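Local coordinates for protein glycerol dehydrogenase (Bacillus coagulans, PDB 6CSJ) that probably oxidises glycerol and related polyols with NAD as cofactor and, in this doubly substituted form, has acquired D-lactate dehydrogenase activity, at residues G66-C77 with K95-Y106; K30-T41 with T57-G65. The protein carries 2 engineered substitutions. All blocks are in the same frame, centred on the assembly; numbering follows the deposited sequence.

Contact 1: G66-C77 with K95-Y106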
# COMPACT_ATOMS: atom_id res chain seq x y z
N GLY A 66 -5.22 15.16 -10.42
CA GLY A 66 -4.74 13.80 -10.67
C GLY A 66 -3.31 13.53 -10.21
O GLY A 66 -2.90 12.37 -10.11
N GLU A 67 -2.55 14.60 -9.93
CA GLU A 67 -1.17 14.49 -9.47
C GLU A 67 -0.99 15.06 -8.08
O GLU A 67 -1.44 16.16 -7.80
CB GLU A 67 -0.22 15.21 -10.44
CG GLU A 67 1.25 14.92 -10.18
CD GLU A 67 1.57 13.44 -10.33
OE1 GLU A 67 1.77 12.99 -11.47
OE2 GLU A 67 1.61 12.74 -9.30
N CYS A 68 -0.33 14.29 -7.21
CA CYS A 68 0.01 14.76 -5.87
C CYS A 68 1.31 15.54 -5.99
O CYS A 68 2.40 14.99 -5.82
CB CYS A 68 0.16 13.60 -4.88
SG CYS A 68 0.55 14.11 -3.18
N SER A 69 1.17 16.82 -6.30
CA SER A 69 2.29 17.75 -6.44
C SER A 69 2.14 18.90 -5.47
O SER A 69 1.06 19.11 -4.92
CB SER A 69 2.34 18.27 -7.88
OG SER A 69 1.21 19.08 -8.14
N LYS A 70 3.23 19.64 -5.26
CA LYS A 70 3.21 20.82 -4.38
C LYS A 70 2.27 21.94 -4.86
O LYS A 70 1.54 22.51 -4.05
CB LYS A 70 4.63 21.36 -4.15
CG LYS A 70 5.53 20.41 -3.38
CD LYS A 70 5.19 20.42 -1.90
CE LYS A 70 6.17 19.55 -1.14
NZ LYS A 70 6.40 19.96 0.27
N PRO A 71 2.27 22.25 -6.18
CA PRO A 71 1.30 23.24 -6.69
C PRO A 71 -0.16 22.85 -6.46
O PRO A 71 -0.96 23.67 -6.01
CB PRO A 71 1.62 23.31 -8.19
CG PRO A 71 3.07 22.96 -8.26
CD PRO A 71 3.28 21.92 -7.21
N GLU A 72 -0.49 21.60 -6.77
CA GLU A 72 -1.86 21.09 -6.57
C GLU A 72 -2.22 21.03 -5.07
O GLU A 72 -3.35 21.35 -4.71
CB GLU A 72 -2.03 19.73 -7.27
CG GLU A 72 -3.41 19.09 -7.18
CD GLU A 72 -4.54 19.84 -7.90
OE1 GLU A 72 -4.29 20.86 -8.55
OE2 GLU A 72 -5.70 19.39 -7.80
N ILE A 73 -1.27 20.67 -4.21
CA ILE A 73 -1.50 20.71 -2.76
C ILE A 73 -1.74 22.14 -2.26
O ILE A 73 -2.65 22.36 -1.45
CB ILE A 73 -0.33 20.05 -1.97
CG1 ILE A 73 -0.31 18.54 -2.21
CG2 ILE A 73 -0.43 20.32 -0.46
CD1 ILE A 73 1.03 17.88 -1.93
N GLU A 74 -0.94 23.10 -2.74
CA GLU A 74 -1.12 24.50 -2.36
C GLU A 74 -2.47 25.06 -2.84
O GLU A 74 -3.16 25.73 -2.07
CB GLU A 74 0.03 25.38 -2.88
CG GLU A 74 0.07 26.80 -2.28
CD GLU A 74 0.73 27.85 -3.21
OE1 GLU A 74 1.78 27.50 -3.77
OE2 GLU A 74 0.20 28.99 -3.39
N ARG A 75 -2.83 24.77 -4.09
CA ARG A 75 -4.12 25.19 -4.66
C ARG A 75 -5.30 24.72 -3.79
O ARG A 75 -6.18 25.51 -3.44
CB ARG A 75 -4.26 24.68 -6.10
CG ARG A 75 -5.50 25.16 -6.86
CD ARG A 75 -5.56 24.57 -8.27
NE ARG A 75 -6.03 23.16 -8.28
CZ ARG A 75 -7.30 22.77 -8.14
NH1 ARG A 75 -8.29 23.65 -7.97
NH2 ARG A 75 -7.60 21.47 -8.17
N LEU A 76 -5.27 23.44 -3.42
CA LEU A 76 -6.34 22.84 -2.61
C LEU A 76 -6.35 23.32 -1.16
O LEU A 76 -7.42 23.49 -0.58
CB LEU A 76 -6.26 21.31 -2.67
CG LEU A 76 -6.52 20.70 -4.05
CD1 LEU A 76 -6.04 19.26 -4.11
CD2 LEU A 76 -7.98 20.79 -4.44
N CYS A 77 -5.17 23.54 -0.58
CA CYS A 77 -5.07 24.19 0.75
C CYS A 77 -5.75 25.57 0.78
O CYS A 77 -6.46 25.88 1.73
CB CYS A 77 -3.61 24.38 1.18
SG CYS A 77 -2.78 22.87 1.72
N LYS A 95 -2.58 8.68 -5.05
CA LYS A 95 -2.26 10.09 -5.29
C LYS A 95 -3.30 11.03 -4.66
O LYS A 95 -2.93 12.03 -4.03
CB LYS A 95 -2.09 10.36 -6.79
CG LYS A 95 -0.79 9.81 -7.39
CD LYS A 95 -0.75 10.11 -8.89
CE LYS A 95 0.31 9.31 -9.65
NZ LYS A 95 1.69 9.73 -9.29
N THR A 96 -4.58 10.71 -4.80
CA THR A 96 -5.65 11.48 -4.15
C THR A 96 -5.56 11.43 -2.63
O THR A 96 -5.67 12.45 -1.96
CB THR A 96 -7.05 11.00 -4.57
OG1 THR A 96 -7.18 11.02 -6.01
CG2 THR A 96 -8.13 11.88 -3.97
N LEU A 97 -5.35 10.24 -2.08
CA LEU A 97 -5.31 10.05 -0.63
C LEU A 97 -4.14 10.80 -0.02
O LEU A 97 -4.29 11.49 0.98
CB LEU A 97 -5.22 8.55 -0.26
CG LEU A 97 -6.33 7.63 -0.77
CD1 LEU A 97 -6.15 6.21 -0.26
CD2 LEU A 97 -7.72 8.16 -0.41
N ASP A 98 -2.97 10.69 -0.66
CA ASP A 98 -1.77 11.41 -0.21
C ASP A 98 -1.93 12.93 -0.28
O ASP A 98 -1.45 13.65 0.61
CB ASP A 98 -0.53 10.95 -1.01
CG ASP A 98 -0.09 9.51 -0.65
OD1 ASP A 98 -0.71 8.86 0.22
OD2 ASP A 98 0.91 9.06 -1.24
N THR A 99 -2.61 13.41 -1.32
CA THR A 99 -2.92 14.84 -1.46
C THR A 99 -3.77 15.32 -0.28
O THR A 99 -3.48 16.35 0.31
CB THR A 99 -3.61 15.12 -2.81
OG1 THR A 99 -2.74 14.75 -3.88
CG2 THR A 99 -3.99 16.58 -2.96
N ALA A 100 -4.79 14.55 0.07
CA ALA A 100 -5.63 14.86 1.23
C ALA A 100 -4.83 14.88 2.54
O ALA A 100 -5.06 15.74 3.39
CB ALA A 100 -6.79 13.89 1.32
N LYS A 101 -3.91 13.95 2.71
CA LYS A 101 -3.09 13.90 3.93
C LYS A 101 -2.19 15.13 4.03
O LYS A 101 -2.09 15.74 5.10
CB LYS A 101 -2.22 12.64 3.97
CG LYS A 101 -2.95 11.30 4.01
CD LYS A 101 -1.97 10.15 4.15
CE LYS A 101 -2.39 8.94 3.34
NZ LYS A 101 -1.34 7.86 3.36
N ALA A 102 -1.56 15.48 2.91
CA ALA A 102 -0.74 16.70 2.81
C ALA A 102 -1.55 17.97 3.14
O ALA A 102 -1.10 18.81 3.93
CB ALA A 102 -0.12 16.82 1.42
N VAL A 103 -2.75 18.09 2.56
CA VAL A 103 -3.64 19.23 2.83
C VAL A 103 -3.99 19.32 4.32
O VAL A 103 -4.00 20.41 4.88
CB VAL A 103 -4.92 19.21 1.95
CG1 VAL A 103 -5.96 20.21 2.43
CG2 VAL A 103 -4.58 19.50 0.50
N GLY A 104 -4.28 18.19 4.95
CA GLY A 104 -4.59 18.17 6.37
C GLY A 104 -3.42 18.59 7.23
O GLY A 104 -3.59 19.28 8.24
N TYR A 105 -2.23 18.17 6.82
CA TYR A 105 -0.97 18.55 7.48
C TYR A 105 -0.71 20.07 7.38
O TYR A 105 -0.54 20.73 8.41
CB TYR A 105 0.20 17.76 6.90
CG TYR A 105 1.56 18.22 7.36
CD1 TYR A 105 1.87 18.28 8.73
CD2 TYR A 105 2.54 18.59 6.45
CE1 TYR A 105 3.11 18.72 9.16
CE2 TYR A 105 3.78 19.04 6.87
CZ TYR A 105 4.06 19.11 8.23
OH TYR A 105 5.29 19.55 8.65
N TYR A 106 -0.72 20.59 6.16
CA TYR A 106 -0.46 22.03 5.94
C TYR A 106 -1.51 22.97 6.57
O TYR A 106 -1.15 23.94 7.22
CB TYR A 106 -0.25 22.35 4.43
CG TYR A 106 1.05 21.77 3.86
CD1 TYR A 106 2.29 22.16 4.36
CD2 TYR A 106 1.02 20.84 2.83
CE1 TYR A 106 3.47 21.62 3.84
CE2 TYR A 106 2.20 20.30 2.31
CZ TYR A 106 3.42 20.69 2.83
OH TYR A 106 4.58 20.16 2.32
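Two neighbouring helices of an alpha/beta domain, 70-77 and 95-106, pack by a knob-into-hole fit in which I73 enters the hole formed by T99, A102, V103 and Y106. Its CD1 lies 3.7 Å from A102 CB, and a residue as small as alanine lets the isoleucine branch come down onto the helix. With chi1 at -69°, CG2 lies anti to the backbone N and faces the tyrosine, 3.6 Å from Y106 CD2. L76 CD1 closes on T99 CG2 at 3.6 Å, the side chains crossing at about a right angle, while C77 SG lies against Y106 CB. Polar groups mark both ends. K70, bent at chi2 (-76°), carries NZ to the edge of the Y106 ring and donates to its OH at 2.7 Å; the same amine forms a salt bridge with E139. At the other end K95 NZ forms a salt bridge with E67, a hydrogen bond of 3.0 Å to the syn lone pair of OE2. Between them C68 CB rests 3.3 Å from T99 OG1. This hydroxyl is satisfied by donating to K95 O within its own helix, leaving CG2 to meet L76. The axes approach to 9.4 Å and cross at -57°. S69 N-caps helix 70-77 through a weak bond from E72 N. The two helices are typical of successive helices in a Rossmann-like beta-alpha-beta domain.

Contact 2: K30-T41 with T57-G65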
# COMPACT_ATOMS: atom_id res chain seq x y z
N LYS A 30 -17.33 20.69 11.34
CA LYS A 30 -18.58 21.21 10.78
C LYS A 30 -18.61 21.31 9.25
O LYS A 30 -19.69 21.33 8.68
CB LYS A 30 -18.87 22.57 11.41
CG LYS A 30 -19.45 22.45 12.83
CD LYS A 30 -18.49 22.09 13.97
CE LYS A 30 -19.25 21.36 15.08
NZ LYS A 30 -18.71 21.59 16.46
N LYS A 31 -17.44 21.37 8.62
CA LYS A 31 -17.35 21.64 7.18
C LYS A 31 -16.25 20.80 6.52
O LYS A 31 -15.06 21.02 6.76
CB LYS A 31 -17.09 23.14 6.98
CG LYS A 31 -16.98 23.61 5.53
CD LYS A 31 -18.32 23.61 4.83
CE LYS A 31 -18.16 23.88 3.33
NZ LYS A 31 -17.76 25.27 3.01
N ALA A 32 -16.65 19.85 5.68
CA ALA A 32 -15.74 18.94 5.01
C ALA A 32 -15.31 19.45 3.64
O ALA A 32 -16.11 20.04 2.90
CB ALA A 32 -16.37 17.57 4.86
N PHE A 33 -14.04 19.24 3.31
CA PHE A 33 -13.48 19.54 2.00
C PHE A 33 -13.12 18.18 1.36
O PHE A 33 -12.19 17.52 1.80
CB PHE A 33 -12.25 20.44 2.17
CG PHE A 33 -11.62 20.88 0.88
CD1 PHE A 33 -12.19 21.89 0.13
CD2 PHE A 33 -10.43 20.31 0.44
CE1 PHE A 33 -11.61 22.31 -1.06
CE2 PHE A 33 -9.84 20.73 -0.75
CZ PHE A 33 -10.43 21.73 -1.50
N ILE A 34 -13.87 17.80 0.34
CA ILE A 34 -13.84 16.44 -0.19
C ILE A 34 -13.15 16.41 -1.56
O ILE A 34 -13.72 16.86 -2.56
CB ILE A 34 -15.28 15.85 -0.24
CG1 ILE A 34 -15.88 15.82 1.17
CG2 ILE A 34 -15.27 14.45 -0.86
CD1 ILE A 34 -17.31 15.36 1.27
N ILE A 35 -11.93 15.88 -1.59
CA ILE A 35 -11.08 15.86 -2.78
C ILE A 35 -11.29 14.55 -3.54
O ILE A 35 -11.22 13.48 -2.95
CB ILE A 35 -9.59 16.02 -2.39
CG1 ILE A 35 -9.37 17.30 -1.60
CG2 ILE A 35 -8.70 16.03 -3.62
CD1 ILE A 35 -8.04 17.34 -0.87
N ALA A 36 -11.51 14.65 -4.85
CA ALA A 36 -11.65 13.50 -5.72
C ALA A 36 -11.38 13.89 -7.18
O ALA A 36 -11.72 15.01 -7.59
CB ALA A 36 -13.03 12.89 -5.59
N ASP A 37 -10.79 12.98 -7.96
CA ASP A 37 -10.55 13.25 -9.38
C ASP A 37 -11.83 13.15 -10.21
O ASP A 37 -12.91 12.85 -9.67
CB ASP A 37 -9.41 12.37 -9.94
CG ASP A 37 -9.76 10.89 -10.03
OD1 ASP A 37 -10.93 10.49 -9.94
OD2 ASP A 37 -8.83 10.10 -10.24
N ASP A 38 -11.72 13.40 -11.51
CA ASP A 38 -12.85 13.35 -12.44
C ASP A 38 -13.61 12.01 -12.38
O ASP A 38 -14.81 11.98 -12.13
CB ASP A 38 -12.39 13.63 -13.88
CG ASP A 38 -13.55 13.86 -14.83
OD1 ASP A 38 -14.31 14.82 -14.59
OD2 ASP A 38 -13.69 13.07 -15.79
N PHE A 39 -12.89 10.92 -12.59
CA PHE A 39 -13.49 9.58 -12.61
C PHE A 39 -14.21 9.23 -11.30
O PHE A 39 -15.35 8.76 -11.33
CB PHE A 39 -12.43 8.53 -12.93
CG PHE A 39 -12.97 7.13 -12.96
CD1 PHE A 39 -13.63 6.66 -14.10
CD2 PHE A 39 -12.85 6.28 -11.86
CE1 PHE A 39 -14.14 5.36 -14.14
CE2 PHE A 39 -13.36 4.99 -11.89
CZ PHE A 39 -14.01 4.53 -13.03
N VAL A 40 -13.55 9.46 -10.17
CA VAL A 40 -14.11 9.10 -8.85
C VAL A 40 -15.28 10.01 -8.48
O VAL A 40 -16.23 9.54 -7.85
CB VAL A 40 -13.03 9.08 -7.73
CG1 VAL A 40 -13.67 8.82 -6.36
CG2 VAL A 40 -11.97 8.01 -8.01
N THR A 41 -15.23 11.28 -8.88
CA THR A 41 -16.36 12.20 -8.68
C THR A 41 -17.63 11.67 -9.39
O THR A 41 -18.70 11.68 -8.80
CB THR A 41 -16.03 13.64 -9.15
OG1 THR A 41 -14.92 14.14 -8.39
CG2 THR A 41 -17.22 14.59 -8.97
N THR A 57 -24.83 22.42 3.89
CA THR A 57 -23.74 23.40 4.07
C THR A 57 -22.53 22.82 4.79
O THR A 57 -21.59 23.56 5.10
CB THR A 57 -24.19 24.64 4.89
OG1 THR A 57 -24.67 24.25 6.18
CG2 THR A 57 -25.26 25.44 4.17
N GLY A 58 -22.56 21.51 5.06
CA GLY A 58 -21.49 20.85 5.79
C GLY A 58 -20.43 20.15 4.98
O GLY A 58 -19.65 19.39 5.55
N TYR A 59 -20.42 20.38 3.66
CA TYR A 59 -19.38 19.87 2.78
C TYR A 59 -19.27 20.68 1.48
O TYR A 59 -20.21 21.37 1.10
CB TYR A 59 -19.66 18.41 2.42
CG TYR A 59 -20.61 18.24 1.25
CD1 TYR A 59 -21.97 18.49 1.39
CD2 TYR A 59 -20.13 17.85 -0.00
CE1 TYR A 59 -22.85 18.34 0.32
CE2 TYR A 59 -21.00 17.72 -1.09
CZ TYR A 59 -22.35 17.96 -0.91
OH TYR A 59 -23.20 17.84 -1.97
N GLN A 60 -18.13 20.56 0.81
CA GLN A 60 -17.99 20.95 -0.59
C GLN A 60 -17.03 19.99 -1.28
O GLN A 60 -16.03 19.58 -0.70
CB GLN A 60 -17.43 22.37 -0.73
CG GLN A 60 -18.47 23.48 -0.62
CD GLN A 60 -17.95 24.81 -1.12
OE1 GLN A 60 -17.68 25.72 -0.33
NE2 GLN A 60 -17.77 24.92 -2.44
N MET A 61 -17.35 19.65 -2.53
CA MET A 61 -16.50 18.84 -3.38
C MET A 61 -15.45 19.71 -4.01
O MET A 61 -15.70 20.89 -4.25
CB MET A 61 -17.31 18.17 -4.49
CG MET A 61 -18.43 17.26 -4.02
SD MET A 61 -17.82 15.77 -3.20
CE MET A 61 -17.05 14.86 -4.54
N ALA A 62 -14.29 19.14 -4.28
CA ALA A 62 -13.22 19.82 -5.00
C ALA A 62 -12.62 18.84 -5.98
O ALA A 62 -12.32 17.71 -5.62
CB ALA A 62 -12.17 20.30 -4.02
N LEU A 63 -12.45 19.29 -7.23
CA LEU A 63 -11.90 18.46 -8.29
C LEU A 63 -10.37 18.39 -8.17
O LEU A 63 -9.70 19.42 -8.19
CB LEU A 63 -12.31 18.99 -9.66
CG LEU A 63 -11.85 18.20 -10.90
CD1 LEU A 63 -12.50 16.83 -10.91
CD2 LEU A 63 -12.15 18.95 -12.19
N PHE A 64 -9.85 17.18 -8.06
CA PHE A 64 -8.40 16.90 -8.00
C PHE A 64 -7.87 16.76 -9.42
O PHE A 64 -8.46 16.07 -10.24
CB PHE A 64 -8.19 15.61 -7.19
CG PHE A 64 -6.75 15.15 -7.09
CD1 PHE A 64 -5.76 15.99 -6.61
CD2 PHE A 64 -6.41 13.84 -7.44
CE1 PHE A 64 -4.44 15.54 -6.50
CE2 PHE A 64 -5.10 13.39 -7.34
CZ PHE A 64 -4.12 14.24 -6.88
N GLY A 65 -6.74 17.41 -9.70
CA GLY A 65 -6.11 17.36 -11.03
C GLY A 65 -5.46 16.03 -11.40
O GLY A 65 -5.16 15.81 -12.58
O HOH W 1 -14.84 16.35 -6.79
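With CG anti to the backbone N (chi1 -177°), F33 swings its ring toward strand 59-63 and brings CZ within 3.4 Å of A62 CB; the small methyl of alanine lets the ring come this close. M61, folded at chi2 and chi3 (both -68°), doubles back so that SD lies 3.7 Å from I34 CG2; the flexible thioether follows the branched surface, and I34 CD1 reaches the Y59 ring obliquely. Farther along, I35 CG2 packs on F64 CB at 3.6 Å. F33 and A62 share one face with I35, and I34, Y59 and M61 the other. Between them the strands run parallel, joined by six backbone hydrogen bonds from A32 N to G58 O through F64 N to A36 O. The A36 N to A62 O bond is the longest, at 3.3 Å. D37 OD1 accepts from V40 N at 2.8 Å and N-caps helix 38-51, an aspartate's usual task there. A water donates to T41 OG1 and, weakly, to A62 O. Strand 59-63 is an edge strand of the parallel sheet within this chain, with 32-36 inside it next to 87-92. Helix 38-51 makes the crossover and covers I34 and M61 through V48, whereas helix 70-82 lies over F33 through L76 and M79.

How the contacts relate
Contact 2 leads directly into contact 1, because the chain leaves strand 59-63 and enters helix 70-82 through the turn at G65-S69; their centres are about 12 Å apart. Two probable hydrogen bonds fasten that helix to the strand and the turn: R75 NH2 to L63 O, and G65 N to E72 OE2, each 2.9 Å. E72 and R75 also form a salt bridge with each other, so the two partners of that salt bridge probably also hold the strand's exit. The F64 ring packs against the hydroxyls of T99 and T96, CE1 3.2 Å from T99 OG1 and CD2 3.3 Å from T96 OG1. Together the contacts link the sheet's edge to the helices on one side of it, within the probable nucleotide-binding domain of this family.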